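Local coordinates for protein cycloalternan-forming enzyme (Listeria monocytogenes serovar 1/2a, PDB 5F7U) that belongs to glycoside hydrolase family 31 and combines a TIM-barrel domain with several beta-rich domains, including a family 6 carbohydrate-binding module, at residues V625-W630 with K717-Q722; T357-K362 with A708-A713; D352-T357 with G591-G596; L702-T707 with A800-N805. The protein carries 1 engineered substitution. One frame throughout, in Å; residues are numbered along the deposited sequence.

Interaction 1 (V625-W630 with K717-Q722)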
loop_
_atom_site.group_PDB
_atom_site.type_symbol
_atom_site.label_atom_id
_atom_site.label_comp_id
_atom_site.label_asym_id
_atom_site.label_seq_id
_atom_site.Cartn_x
_atom_site.Cartn_y
_atom_site.Cartn_z
ATOM N N VAL A 625 3.869 -3.145 -1.689
ATOM C CA VAL A 625 3.314 -2.295 -2.759
ATOM C C VAL A 625 3.177 -0.893 -2.150
ATOM O O VAL A 625 2.199 -0.581 -1.468
ATOM C CB VAL A 625 1.976 -2.843 -3.316
ATOM C CG1 VAL A 625 1.394 -1.901 -4.378
ATOM C CG2 VAL A 625 2.200 -4.222 -3.921
ATOM N N SER A 626 4.197 -0.075 -2.384
ATOM C CA SER A 626 4.349 1.219 -1.721
ATOM C C SER A 626 3.772 2.352 -2.562
ATOM O O SER A 626 3.214 3.296 -2.013
ATOM C CB SER A 626 5.846 1.450 -1.496
ATOM O OG SER A 626 6.145 2.730 -0.948
ATOM N N TYR A 627 3.915 2.257 -3.888
ATOM C CA TYR A 627 3.452 3.347 -4.768
ATOM C C TYR A 627 1.983 3.132 -5.062
ATOM O O TYR A 627 1.601 2.657 -6.145
ATOM C CB TYR A 627 4.263 3.412 -6.057
ATOM C CG TYR A 627 5.751 3.701 -5.877
ATOM C CD1 TYR A 627 6.292 4.159 -4.646
ATOM C CD2 TYR A 627 6.622 3.500 -6.950
ATOM C CE1 TYR A 627 7.664 4.401 -4.524
ATOM C CE2 TYR A 627 7.981 3.759 -6.843
ATOM C CZ TYR A 627 8.502 4.203 -5.637
ATOM O OH TYR A 627 9.871 4.427 -5.555
ATOM N N TRP A 628 1.172 3.468 -4.062
ATOM C CA TRP A 628 -0.247 3.132 -4.048
ATOM C C TRP A 628 -1.094 4.403 -4.183
ATOM O O TRP A 628 -0.806 5.421 -3.543
ATOM C CB TRP A 628 -0.565 2.363 -2.762
ATOM C CG TRP A 628 -2.041 2.080 -2.536
ATOM C CD1 TRP A 628 -2.727 0.942 -2.876
ATOM C CD2 TRP A 628 -2.985 2.945 -1.905
ATOM N NE1 TRP A 628 -4.037 1.053 -2.520
ATOM C CE2 TRP A 628 -4.230 2.277 -1.924
ATOM C CE3 TRP A 628 -2.899 4.229 -1.318
ATOM C CZ2 TRP A 628 -5.383 2.823 -1.356
ATOM C CZ3 TRP A 628 -4.063 4.806 -0.790
ATOM C CH2 TRP A 628 -5.281 4.087 -0.791
ATOM N N ALA A 629 -2.153 4.296 -4.995
ATOM C CA ALA A 629 -3.101 5.386 -5.229
ATOM C C ALA A 629 -4.511 4.926 -4.923
ATOM O O ALA A 629 -4.781 3.735 -4.834
ATOM C CB ALA A 629 -3.055 5.826 -6.686
ATOM N N TRP A 630 -5.412 5.899 -4.849
ATOM C CA TRP A 630 -6.851 5.627 -4.854
ATOM C C TRP A 630 -7.532 6.755 -5.607
ATOM O O TRP A 630 -6.932 7.821 -5.795
ATOM C CB TRP A 630 -7.393 5.480 -3.418
ATOM C CG TRP A 630 -7.349 6.752 -2.580
ATOM C CD1 TRP A 630 -6.232 7.509 -2.273
ATOM C CD2 TRP A 630 -8.451 7.386 -1.927
ATOM N NE1 TRP A 630 -6.590 8.591 -1.489
ATOM C CE2 TRP A 630 -7.939 8.534 -1.247
ATOM C CE3 TRP A 630 -9.819 7.095 -1.832
ATOM C CZ2 TRP A 630 -8.766 9.410 -0.501
ATOM C CZ3 TRP A 630 -10.650 7.960 -1.065
ATOM C CH2 TRP A 630 -10.111 9.103 -0.424
ATOM N N LYS A 717 11.281 0.221 2.491
ATOM C CA LYS A 717 10.408 0.913 3.431
ATOM C C LYS A 717 9.278 1.598 2.666
ATOM O O LYS A 717 9.514 2.537 1.912
ATOM C CB LYS A 717 11.177 1.947 4.234
ATOM C CG LYS A 717 10.385 2.519 5.397
ATOM C CD LYS A 717 11.364 2.920 6.470
ATOM C CE LYS A 717 10.665 3.657 7.565
ATOM N NZ LYS A 717 11.762 4.275 8.355
ATOM N N SER A 718 8.049 1.123 2.857
ATOM C CA SER A 718 6.917 1.726 2.150
ATOM C C SER A 718 6.693 3.163 2.586
ATOM O O SER A 718 7.042 3.541 3.705
ATOM C CB SER A 718 5.650 0.894 2.374
ATOM O OG SER A 718 5.835 -0.382 1.763
ATOM N N MET A 719 6.105 3.962 1.692
ATOM C CA MET A 719 5.890 5.388 1.951
ATOM C C MET A 719 4.833 5.654 3.020
ATOM O O MET A 719 4.999 6.540 3.866
ATOM C CB MET A 719 5.519 6.104 0.658
ATOM C CG MET A 719 6.721 6.242 -0.266
ATOM S SD MET A 719 6.226 6.725 -1.919
ATOM C CE MET A 719 5.967 8.472 -1.678
ATOM N N MET A 720 3.752 4.874 2.978
ATOM C CA MET A 720 2.659 5.050 3.922
ATOM C C MET A 720 2.535 3.759 4.695
ATOM O O MET A 720 2.379 2.717 4.067
ATOM C CB MET A 720 1.369 5.321 3.141
ATOM C CG MET A 720 0.146 5.452 4.025
ATOM S SD MET A 720 -1.388 5.796 3.125
ATOM C CE MET A 720 -1.395 4.374 2.050
ATOM N N ARG A 721 2.619 3.804 6.031
ATOM C CA ARG A 721 2.681 2.560 6.818
ATOM C C ARG A 721 1.716 2.551 7.998
ATOM O O ARG A 721 1.568 3.542 8.704
ATOM C CB ARG A 721 4.116 2.318 7.352
ATOM C CG ARG A 721 5.181 2.213 6.268
ATOM C CD ARG A 721 6.619 2.032 6.781
ATOM N NE ARG A 721 6.991 3.030 7.800
ATOM C CZ ARG A 721 7.147 4.335 7.573
ATOM N NH1 ARG A 721 7.469 5.157 8.581
ATOM N NH2 ARG A 721 7.003 4.829 6.338
ATOM N N GLN A 722 1.118 1.389 8.230
ATOM C CA GLN A 722 0.244 1.165 9.387
ATOM C C GLN A 722 1.158 1.277 10.631
ATOM O O GLN A 722 2.368 0.940 10.562
ATOM C CB GLN A 722 -0.361 -0.237 9.241
ATOM C CG GLN A 722 -1.578 -0.545 10.124
ATOM C CD GLN A 722 -1.161 -0.925 11.544
ATOM O OE1 GLN A 722 -0.099 -1.494 11.746
ATOM N NE2 GLN A 722 -1.990 -0.592 12.531
HETATM O O HOH W 1 3.139 3.050 0.791
#
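S626 and M719 are joined by a hydrogen bond from M719 N to S626 OG, 2.9 Å long with an N-H...O angle of 152°. The serine hydroxyl also presses on the opposite backbone, with S626 OG 3.3 Å from S718 CA. S626 carries OG opposite its own backbone N (chi1 175°), which extends the hydroxyl across the gap. T712 OG1 bonds to the same oxygen, so this buried group has a second partner.

Two methionines follow. M719 brings its sulfur obliquely to the Y627 ring in a Met-aromatic contact, with SD 3.7 Å from Y627 CD1. M720 uses its terminal methyl instead: CE is 3.7 Å from W628 CE3. Its chain runs straight and bends only at the last torsion (chi3 58°), turning the methyl to the six-membered side of the indole. A water spans the backbones. It is 2.8 Å from S626 O and accepts from M720 N at 2.9 Å.

The next shell fixes these groups. R721 NH2 donates to S718 O at 2.9 Å, and K717 CE lies over one face of the R721 guanidinium. S718 OG bonds to S621 O. The polar ends of the rings are held elsewhere: Y627 OH by A709 O, and W628 NE1 by E255.

Strand 628-631 is the seventh strand of the parallel barrel. Strand 720-721 edges an antiparallel sheet. M719 packs on helix 702-715 and M720 touches helices 607-622 and 642-653, so helices flank the methionine side, while Y627 packs on the 357-360 loop.

Interaction 2 (T357-K362 with A708-A713)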
loop_
_atom_site.group_PDB
_atom_site.type_symbol
_atom_site.label_atom_id
_atom_site.label_comp_id
_atom_site.label_asym_id
_atom_site.label_seq_id
_atom_site.Cartn_x
_atom_site.Cartn_y
_atom_site.Cartn_z
ATOM N N THR A 357 10.731 -2.482 -5.453
ATOM C CA THR A 357 10.025 -1.430 -6.151
ATOM C C THR A 357 10.984 -0.712 -7.101
ATOM O O THR A 357 12.114 -0.414 -6.733
ATOM C CB THR A 357 9.468 -0.424 -5.128
ATOM O OG1 THR A 357 8.350 -1.032 -4.474
ATOM C CG2 THR A 357 8.973 0.837 -5.788
ATOM N N THR A 358 10.521 -0.433 -8.319
ATOM C CA THR A 358 11.319 0.374 -9.256
ATOM C C THR A 358 11.044 1.857 -9.022
ATOM O O THR A 358 9.898 2.293 -9.137
ATOM C CB THR A 358 10.964 0.011 -10.715
ATOM O OG1 THR A 358 11.218 -1.382 -10.914
ATOM C CG2 THR A 358 11.797 0.834 -11.718
ATOM N N LEU A 359 12.085 2.623 -8.717
ATOM C CA LEU A 359 11.908 4.082 -8.569
ATOM C C LEU A 359 11.266 4.703 -9.799
ATOM O O LEU A 359 11.739 4.516 -10.928
ATOM C CB LEU A 359 13.240 4.784 -8.262
ATOM C CG LEU A 359 13.141 6.304 -8.044
ATOM C CD1 LEU A 359 12.271 6.674 -6.843
ATOM C CD2 LEU A 359 14.550 6.873 -7.911
ATOM N N LEU A 360 10.201 5.464 -9.578
ATOM C CA LEU A 360 9.529 6.200 -10.650
ATOM C C LEU A 360 10.020 7.640 -10.687
ATOM O O LEU A 360 10.505 8.125 -9.668
ATOM C CB LEU A 360 8.016 6.172 -10.392
ATOM C CG LEU A 360 7.352 4.780 -10.422
ATOM C CD1 LEU A 360 5.873 4.954 -10.148
ATOM C CD2 LEU A 360 7.556 4.021 -11.743
ATOM N N PRO A 361 9.891 8.326 -11.846
ATOM C CA PRO A 361 10.238 9.753 -11.872
ATOM C C PRO A 361 9.413 10.584 -10.918
ATOM O O PRO A 361 8.302 10.191 -10.542
ATOM C CB PRO A 361 9.985 10.195 -13.316
ATOM C CG PRO A 361 9.388 9.059 -14.016
ATOM C CD PRO A 361 9.418 7.836 -13.159
ATOM N N LYS A 362 9.971 11.731 -10.523
ATOM C CA LYS A 362 9.292 12.616 -9.587
ATOM C C LYS A 362 7.893 13.030 -10.013
ATOM O O LYS A 362 7.014 13.208 -9.170
ATOM C CB LYS A 362 10.146 13.854 -9.327
ATOM C CG LYS A 362 9.644 14.665 -8.137
ATOM C CD LYS A 362 10.814 15.425 -7.534
ATOM C CE LYS A 362 10.835 16.862 -7.902
ATOM N NZ LYS A 362 12.107 17.342 -7.224
ATOM N N ALA A 708 11.427 9.696 0.193
ATOM C CA ALA A 708 10.771 8.482 0.716
ATOM C C ALA A 708 10.516 7.462 -0.395
ATOM O O ALA A 708 10.665 6.259 -0.175
ATOM C CB ALA A 708 9.476 8.817 1.449
ATOM N N ALA A 709 10.170 7.939 -1.586
ATOM C CA ALA A 709 9.973 7.041 -2.733
ATOM C C ALA A 709 11.269 6.276 -3.065
ATOM O O ALA A 709 11.244 5.065 -3.320
ATOM C CB ALA A 709 9.479 7.822 -3.945
ATOM N N LYS A 710 12.400 6.966 -3.001
ATOM C CA LYS A 710 13.692 6.331 -3.233
ATOM C C LYS A 710 14.016 5.331 -2.130
ATOM O O LYS A 710 14.573 4.275 -2.416
ATOM C CB LYS A 710 14.796 7.401 -3.350
ATOM C CG LYS A 710 16.230 6.883 -3.426
ATOM C CD LYS A 710 16.581 6.330 -4.790
ATOM C CE LYS A 710 18.042 6.578 -5.161
ATOM N NZ LYS A 710 19.008 6.310 -4.054
ATOM N N ASP A 711 13.657 5.667 -0.887
ATOM C CA ASP A 711 13.881 4.758 0.245
ATOM C C ASP A 711 13.072 3.465 0.102
ATOM O O ASP A 711 13.518 2.393 0.523
ATOM C CB ASP A 711 13.573 5.417 1.582
ATOM C CG ASP A 711 14.317 4.745 2.748
ATOM O OD1 ASP A 711 15.504 4.379 2.581
ATOM O OD2 ASP A 711 13.722 4.612 3.832
ATOM N N THR A 712 11.888 3.562 -0.498
ATOM C CA THR A 712 11.136 2.334 -0.841
ATOM C C THR A 712 11.943 1.462 -1.808
ATOM O O THR A 712 12.078 0.251 -1.610
ATOM C CB THR A 712 9.791 2.661 -1.503
ATOM O OG1 THR A 712 8.945 3.333 -0.574
ATOM C CG2 THR A 712 9.105 1.354 -1.970
ATOM N N ALA A 713 12.452 2.087 -2.862
ATOM C CA ALA A 713 13.137 1.361 -3.936
ATOM C C ALA A 713 14.441 0.759 -3.432
ATOM O O ALA A 713 14.786 -0.379 -3.796
ATOM C CB ALA A 713 13.387 2.278 -5.132
HETATM O O HOH W 2 11.255 -2.202 -2.653
HETATM O O HOH W 3 14.843 -0.643 -7.095
#
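T357 and T712 make the tight, buried end of this contact. The methyl CG2 of T712 pushes against the threonine opposite and is 3.5 Å from T357 OG1. The next residue, A713, has its CB 3.4 Å from T357 O, and its CA makes a CH...O contact with the same oxygen. At the small A713 side chain the loop backbone lies close to the helix.

L359 continues the packing on a more open side. Its CB is 4.0 Å from A713 CB. With CG opposite the backbone N (chi1 -178°), the side chain reaches along the helix surface. L359 CD1 is then 3.9 Å from K710 CA and 4.2 Å from A709 CB. L359 CD2 meets the aliphatic part of K710, 3.8 Å from CD. L359, K710 and A713 are all partly exposed. The K710 ammonium is paired with D714 in a salt bridge, and K710 also makes a cation-pi contact with Y841.

No direct hydrogen bond crosses between the segments. Water fills this role at the T357 end. One water accepts from T357 N at 2.9 Å and donates to T712 O at 2.8 Å. A second is bonded to T357 O and only weakly to A713 O. The hydroxyl of T712 is bonded to K717 O.

The loop 357-362 leads into strand 367-369, the first of the barrel. Helix 702-715 comes after strand 657-660, the eighth, and two further helices. Their meeting is consistent with the closed TIM barrel, in which the first and eighth strands are neighbours.

Interaction 3 (D352-T357 with G591-G596)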
loop_
_atom_site.group_PDB
_atom_site.type_symbol
_atom_site.label_atom_id
_atom_site.label_comp_id
_atom_site.label_asym_id
_atom_site.label_seq_id
_atom_site.Cartn_x
_atom_site.Cartn_y
_atom_site.Cartn_z
ATOM N N ASP A 352 13.799 -8.672 -1.323
ATOM C CA ASP A 352 14.981 -9.380 -1.817
ATOM C C ASP A 352 14.549 -10.624 -2.591
ATOM O O ASP A 352 15.181 -11.006 -3.591
ATOM C CB ASP A 352 15.880 -9.844 -0.680
ATOM C CG ASP A 352 16.644 -8.724 -0.032
ATOM O OD1 ASP A 352 16.917 -7.671 -0.650
ATOM O OD2 ASP A 352 17.011 -8.914 1.134
ATOM N N ILE A 353 13.472 -11.249 -2.122
ATOM C CA ILE A 353 13.006 -12.506 -2.700
ATOM C C ILE A 353 12.173 -12.240 -3.962
ATOM O O ILE A 353 12.352 -12.930 -4.973
ATOM C CB ILE A 353 12.218 -13.359 -1.673
ATOM C CG1 ILE A 353 13.118 -13.749 -0.477
ATOM C CG2 ILE A 353 11.618 -14.605 -2.338
ATOM C CD1 ILE A 353 12.322 -14.094 0.771
ATOM N N THR A 354 11.276 -11.258 -3.907
ATOM C CA THR A 354 10.234 -11.109 -4.934
ATOM C C THR A 354 10.406 -9.887 -5.820
ATOM O O THR A 354 9.656 -9.723 -6.796
ATOM C CB THR A 354 8.811 -11.048 -4.326
ATOM O OG1 THR A 354 8.691 -9.872 -3.511
ATOM C CG2 THR A 354 8.545 -12.297 -3.479
ATOM N N GLY A 355 11.359 -9.020 -5.477
ATOM C CA GLY A 355 11.656 -7.858 -6.327
ATOM C C GLY A 355 11.483 -6.537 -5.609
ATOM O O GLY A 355 10.543 -6.345 -4.837
ATOM N N LYS A 356 12.418 -5.633 -5.867
ATOM C CA LYS A 356 12.324 -4.285 -5.329
ATOM C C LYS A 356 11.341 -3.458 -6.125
ATOM O O LYS A 356 11.161 -3.666 -7.329
ATOM C CB LYS A 356 13.692 -3.589 -5.384
ATOM C CG LYS A 356 14.823 -4.340 -4.707
ATOM C CD LYS A 356 14.650 -4.309 -3.207
ATOM C CE LYS A 356 15.416 -5.472 -2.581
ATOM N NZ LYS A 356 15.459 -5.229 -1.125
ATOM N N THR A 357 10.731 -2.482 -5.453
ATOM C CA THR A 357 10.025 -1.430 -6.151
ATOM C C THR A 357 10.984 -0.712 -7.101
ATOM O O THR A 357 12.114 -0.414 -6.733
ATOM C CB THR A 357 9.468 -0.424 -5.128
ATOM O OG1 THR A 357 8.350 -1.032 -4.474
ATOM C CG2 THR A 357 8.973 0.837 -5.788
ATOM N N GLY A 591 5.655 -9.541 -6.574
ATOM C CA GLY A 591 6.462 -8.951 -7.669
ATOM C C GLY A 591 5.779 -7.781 -8.358
ATOM O O GLY A 591 6.433 -7.056 -9.113
ATOM N N ALA A 592 4.475 -7.581 -8.111
ATOM C CA ALA A 592 3.763 -6.429 -8.694
ATOM C C ALA A 592 4.537 -5.128 -8.468
ATOM O O ALA A 592 4.559 -4.248 -9.327
ATOM C CB ALA A 592 2.383 -6.301 -8.084
ATOM N N GLN A 593 5.177 -5.030 -7.308
ATOM C CA GLN A 593 5.875 -3.807 -6.911
ATOM C C GLN A 593 6.983 -3.372 -7.873
ATOM O O GLN A 593 7.337 -2.195 -7.877
ATOM C CB GLN A 593 6.424 -3.952 -5.480
ATOM C CG GLN A 593 7.541 -4.991 -5.352
ATOM C CD GLN A 593 7.051 -6.396 -5.025
ATOM O OE1 GLN A 593 5.885 -6.739 -5.201
ATOM N NE2 GLN A 593 7.964 -7.219 -4.529
ATOM N N LYS A 594 7.505 -4.286 -8.690
ATOM C CA LYS A 594 8.571 -3.914 -9.647
ATOM C C LYS A 594 8.057 -2.990 -10.748
ATOM O O LYS A 594 8.858 -2.346 -11.434
ATOM C CB LYS A 594 9.172 -5.166 -10.302
ATOM C CG LYS A 594 9.877 -6.094 -9.317
ATOM C CD LYS A 594 10.622 -7.221 -10.021
ATOM C CE LYS A 594 9.756 -8.425 -10.274
ATOM N NZ LYS A 594 10.549 -9.346 -11.153
ATOM N N SER A 595 6.738 -2.910 -10.927
ATOM C CA SER A 595 6.200 -2.337 -12.169
ATOM C C SER A 595 5.134 -1.238 -11.986
ATOM O O SER A 595 4.016 -1.370 -12.475
ATOM C CB SER A 595 5.687 -3.478 -13.076
ATOM O OG SER A 595 6.745 -4.403 -13.354
ATOM N N GLY A 596 5.489 -0.161 -11.286
ATOM C CA GLY A 596 4.680 1.071 -11.317
ATOM C C GLY A 596 3.659 1.249 -10.202
ATOM O O GLY A 596 3.786 0.657 -9.118
#
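Q593 points its amide at the end of helix 343-354 and meets T354 at about a right angle. The amide nitrogen serves two acceptors. Q593 NE2 donates to G355 O at 2.7 Å, with a fairly straight N-H...O angle of 158°. It also donates to T354 OG1 at 2.9 Å, where the bond is more bent. Both oxygens lie in or near the amide plane, so the pair holds the group against rotation. CG of Q593 sits between its backbone N and carbonyl carbon (chi1 67°), and the chain then folds at chi2. This fold also puts OE1 near its own loop, with a weak bond from G591 N at 3.1 Å. T354 OG1 is itself bonded to Y350 O within the helix.

K594 runs alongside the loop backbone. K594 CG is 3.4 Å from K356 O and K594 CD is 3.9 Å from G355 CA. G355 leaves the helix with positive phi, and K594 CD packs directly against its CA. Further along the chain, T357 CA makes a nearly straight CH...O contact with Q593 O at 3.3 Å.

K356 turns the other way, to a salt bridge with D352. The C-terminal end of helix 343-354, leaving through G355, is thus tied by Q593 to the loop between the fifth and sixth strands of the TIM barrel.

Interaction 4 (L702-T707 with A800-N805)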
loop_
_atom_site.group_PDB
_atom_site.type_symbol
_atom_site.label_atom_id
_atom_site.label_comp_id
_atom_site.label_asym_id
_atom_site.label_seq_id
_atom_site.Cartn_x
_atom_site.Cartn_y
_atom_site.Cartn_z
ATOM N N LEU A 702 7.259 17.782 -1.491
ATOM C CA LEU A 702 7.735 16.872 -2.547
ATOM C C LEU A 702 9.197 16.409 -2.393
ATOM O O LEU A 702 9.474 15.240 -2.683
ATOM C CB LEU A 702 7.418 17.398 -3.962
ATOM C CG LEU A 702 7.631 16.431 -5.139
ATOM C CD1 LEU A 702 6.815 15.145 -5.013
ATOM C CD2 LEU A 702 7.283 17.149 -6.444
ATOM N N PRO A 703 10.124 17.279 -1.903
ATOM C CA PRO A 703 11.489 16.726 -1.730
ATOM C C PRO A 703 11.562 15.589 -0.689
ATOM O O PRO A 703 12.314 14.627 -0.889
ATOM C CB PRO A 703 12.304 17.950 -1.288
ATOM C CG PRO A 703 11.598 19.086 -1.966
ATOM C CD PRO A 703 10.134 18.747 -1.752
ATOM N N TYR A 704 10.764 15.704 0.369
ATOM C CA TYR A 704 10.627 14.677 1.407
ATOM C C TYR A 704 9.923 13.439 0.849
ATOM O O TYR A 704 10.382 12.308 1.060
ATOM C CB TYR A 704 9.838 15.264 2.587
ATOM C CG TYR A 704 9.398 14.292 3.664
ATOM C CD1 TYR A 704 10.255 13.963 4.714
ATOM C CD2 TYR A 704 8.108 13.724 3.648
ATOM C CE1 TYR A 704 9.858 13.093 5.725
ATOM C CE2 TYR A 704 7.702 12.811 4.639
ATOM C CZ TYR A 704 8.578 12.523 5.678
ATOM O OH TYR A 704 8.214 11.648 6.686
ATOM N N ILE A 705 8.801 13.665 0.159
ATOM C CA ILE A 705 8.023 12.570 -0.444
ATOM C C ILE A 705 8.864 11.771 -1.437
ATOM O O ILE A 705 8.858 10.533 -1.417
ATOM C CB ILE A 705 6.733 13.111 -1.111
ATOM C CG1 ILE A 705 5.787 13.676 -0.023
ATOM C CG2 ILE A 705 6.051 12.040 -1.988
ATOM C CD1 ILE A 705 4.590 14.438 -0.593
ATOM N N TYR A 706 9.622 12.475 -2.274
ATOM C CA TYR A 706 10.388 11.772 -3.293
ATOM C C TYR A 706 11.590 11.055 -2.697
ATOM O O TYR A 706 11.969 9.980 -3.165
ATOM C CB TYR A 706 10.790 12.710 -4.434
ATOM C CG TYR A 706 11.220 11.973 -5.685
ATOM C CD1 TYR A 706 10.419 10.944 -6.239
ATOM C CD2 TYR A 706 12.430 12.271 -6.311
ATOM C CE1 TYR A 706 10.810 10.260 -7.372
ATOM C CE2 TYR A 706 12.826 11.600 -7.470
ATOM C CZ TYR A 706 12.022 10.593 -7.990
ATOM O OH TYR A 706 12.436 9.927 -9.125
ATOM N N THR A 707 12.184 11.631 -1.644
ATOM C CA THR A 707 13.231 10.894 -0.930
ATOM C C THR A 707 12.647 9.612 -0.337
ATOM O O THR A 707 13.301 8.562 -0.363
ATOM C CB THR A 707 13.907 11.761 0.154
ATOM O OG1 THR A 707 14.507 12.893 -0.474
ATOM C CG2 THR A 707 15.022 10.992 0.894
ATOM N N ALA A 800 13.204 14.726 13.520
ATOM C CA ALA A 800 12.899 14.811 12.071
ATOM C C ALA A 800 13.675 15.918 11.370
ATOM O O ALA A 800 13.821 17.017 11.899
ATOM C CB ALA A 800 11.407 14.999 11.839
ATOM N N ILE A 801 14.169 15.590 10.181
ATOM C CA ILE A 801 14.782 16.539 9.244
ATOM C C ILE A 801 13.982 16.362 7.959
ATOM O O ILE A 801 14.040 15.308 7.329
ATOM C CB ILE A 801 16.292 16.260 9.014
ATOM C CG1 ILE A 801 17.060 16.360 10.347
ATOM C CG2 ILE A 801 16.850 17.255 7.987
ATOM C CD1 ILE A 801 18.358 15.557 10.405
ATOM N N ILE A 802 13.192 17.381 7.612
ATOM C CA ILE A 802 12.217 17.272 6.509
ATOM C C ILE A 802 12.554 18.279 5.406
ATOM O O ILE A 802 12.372 19.473 5.607
ATOM C CB ILE A 802 10.776 17.489 7.021
ATOM C CG1 ILE A 802 10.433 16.442 8.103
ATOM C CG2 ILE A 802 9.761 17.444 5.870
ATOM C CD1 ILE A 802 9.284 16.865 9.016
ATOM N N PRO A 803 13.022 17.797 4.231
ATOM C CA PRO A 803 13.306 18.720 3.117
ATOM C C PRO A 803 12.026 19.218 2.481
ATOM O O PRO A 803 11.056 18.449 2.328
ATOM C CB PRO A 803 14.084 17.869 2.124
ATOM C CG PRO A 803 13.638 16.469 2.398
ATOM C CD PRO A 803 13.277 16.389 3.867
ATOM N N MET A 804 12.018 20.497 2.123
ATOM C CA MET A 804 10.829 21.147 1.596
ATOM C C MET A 804 11.192 22.118 0.480
ATOM O O MET A 804 12.303 22.635 0.432
ATOM C CB MET A 804 10.064 21.882 2.696
ATOM C CG MET A 804 9.687 21.044 3.911
ATOM S SD MET A 804 8.793 22.024 5.126
ATOM C CE MET A 804 9.997 23.247 5.605
ATOM N N ASN A 805 10.243 22.344 -0.414
ATOM C CA ASN A 805 10.391 23.334 -1.472
ATOM C C ASN A 805 9.378 24.434 -1.176
ATOM O O ASN A 805 8.181 24.222 -1.339
ATOM C CB ASN A 805 10.128 22.691 -2.842
ATOM C CG ASN A 805 10.375 23.654 -3.982
ATOM O OD1 ASN A 805 11.113 24.623 -3.831
ATOM N ND2 ASN A 805 9.761 23.395 -5.130
#
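P803 is the main bump of this contact, and its ring drops into the hollow between P703 and Y704. The tip of the ring, P803 CG, is 3.6 Å from Y704 CA. One flank touches P703, with P803 CB 3.8 Å from P703 CB. The other flank touches Y704, with P803 CD 3.8 Å from Y704 CB. P803 CD also lies at the edge of the Y704 ring, near its plane.

The fit is mutual. The P703 ring settles over the strand beyond P803, and P703 CD is 3.8 Å from N805 N. P703 and N805 cross at about a right angle. On the far side of P803, I802 supports the tyrosine, with I802 CG2 3.7 Å from Y704 CD1. Y704 swings its ring opposite the backbone N (chi1 170°), which carries the ring across I802 at an oblique angle. The axes of the short segments 702-707 and 801-805 come within 6.1 Å, at 122° between their directions.

Strand 801-806 is an edge strand and pairs with strand 825-830. Strand 835-842 adds F840 beside P703 and Y838 beside P803. Two polar ends turn elsewhere: Y704 OH to F742 O and D745 N, and N805 OD1 to D824 N. A magnesium ion lies about 3 Å from the N805 side chain (nearest atoms). T707 OG1 donates to P703 O within the helix and also bonds to Y841 N.

Carbon against carbon therefore dominates. Neither proline has an N-H to offer. This helix-to-sheet junction probably depends on close fit of buried apolar surfaces more than on directional bonds.

Interactions 1, 2 and 4 all involve helix 702-715 or the strand just after it, and their segments alternate along the chain. Interaction 3 closes before interactions 1 and 4 open. It shares T357 with interaction 2, and their centres are 11 Å apart. Interactions 1 and 2 are equally close and touch through K717 O and T712 OG1. Y706 OH meets L360 O between interactions 2 and 4. Interactions 3 and 4 do not touch, with centres 24 Å apart. Interactions 1 and 4 link the TIM-barrel region to the beta sheets that follow it. Interaction 3 ties in helix 343-354, and interaction 2 joins parts of the barrel region itself.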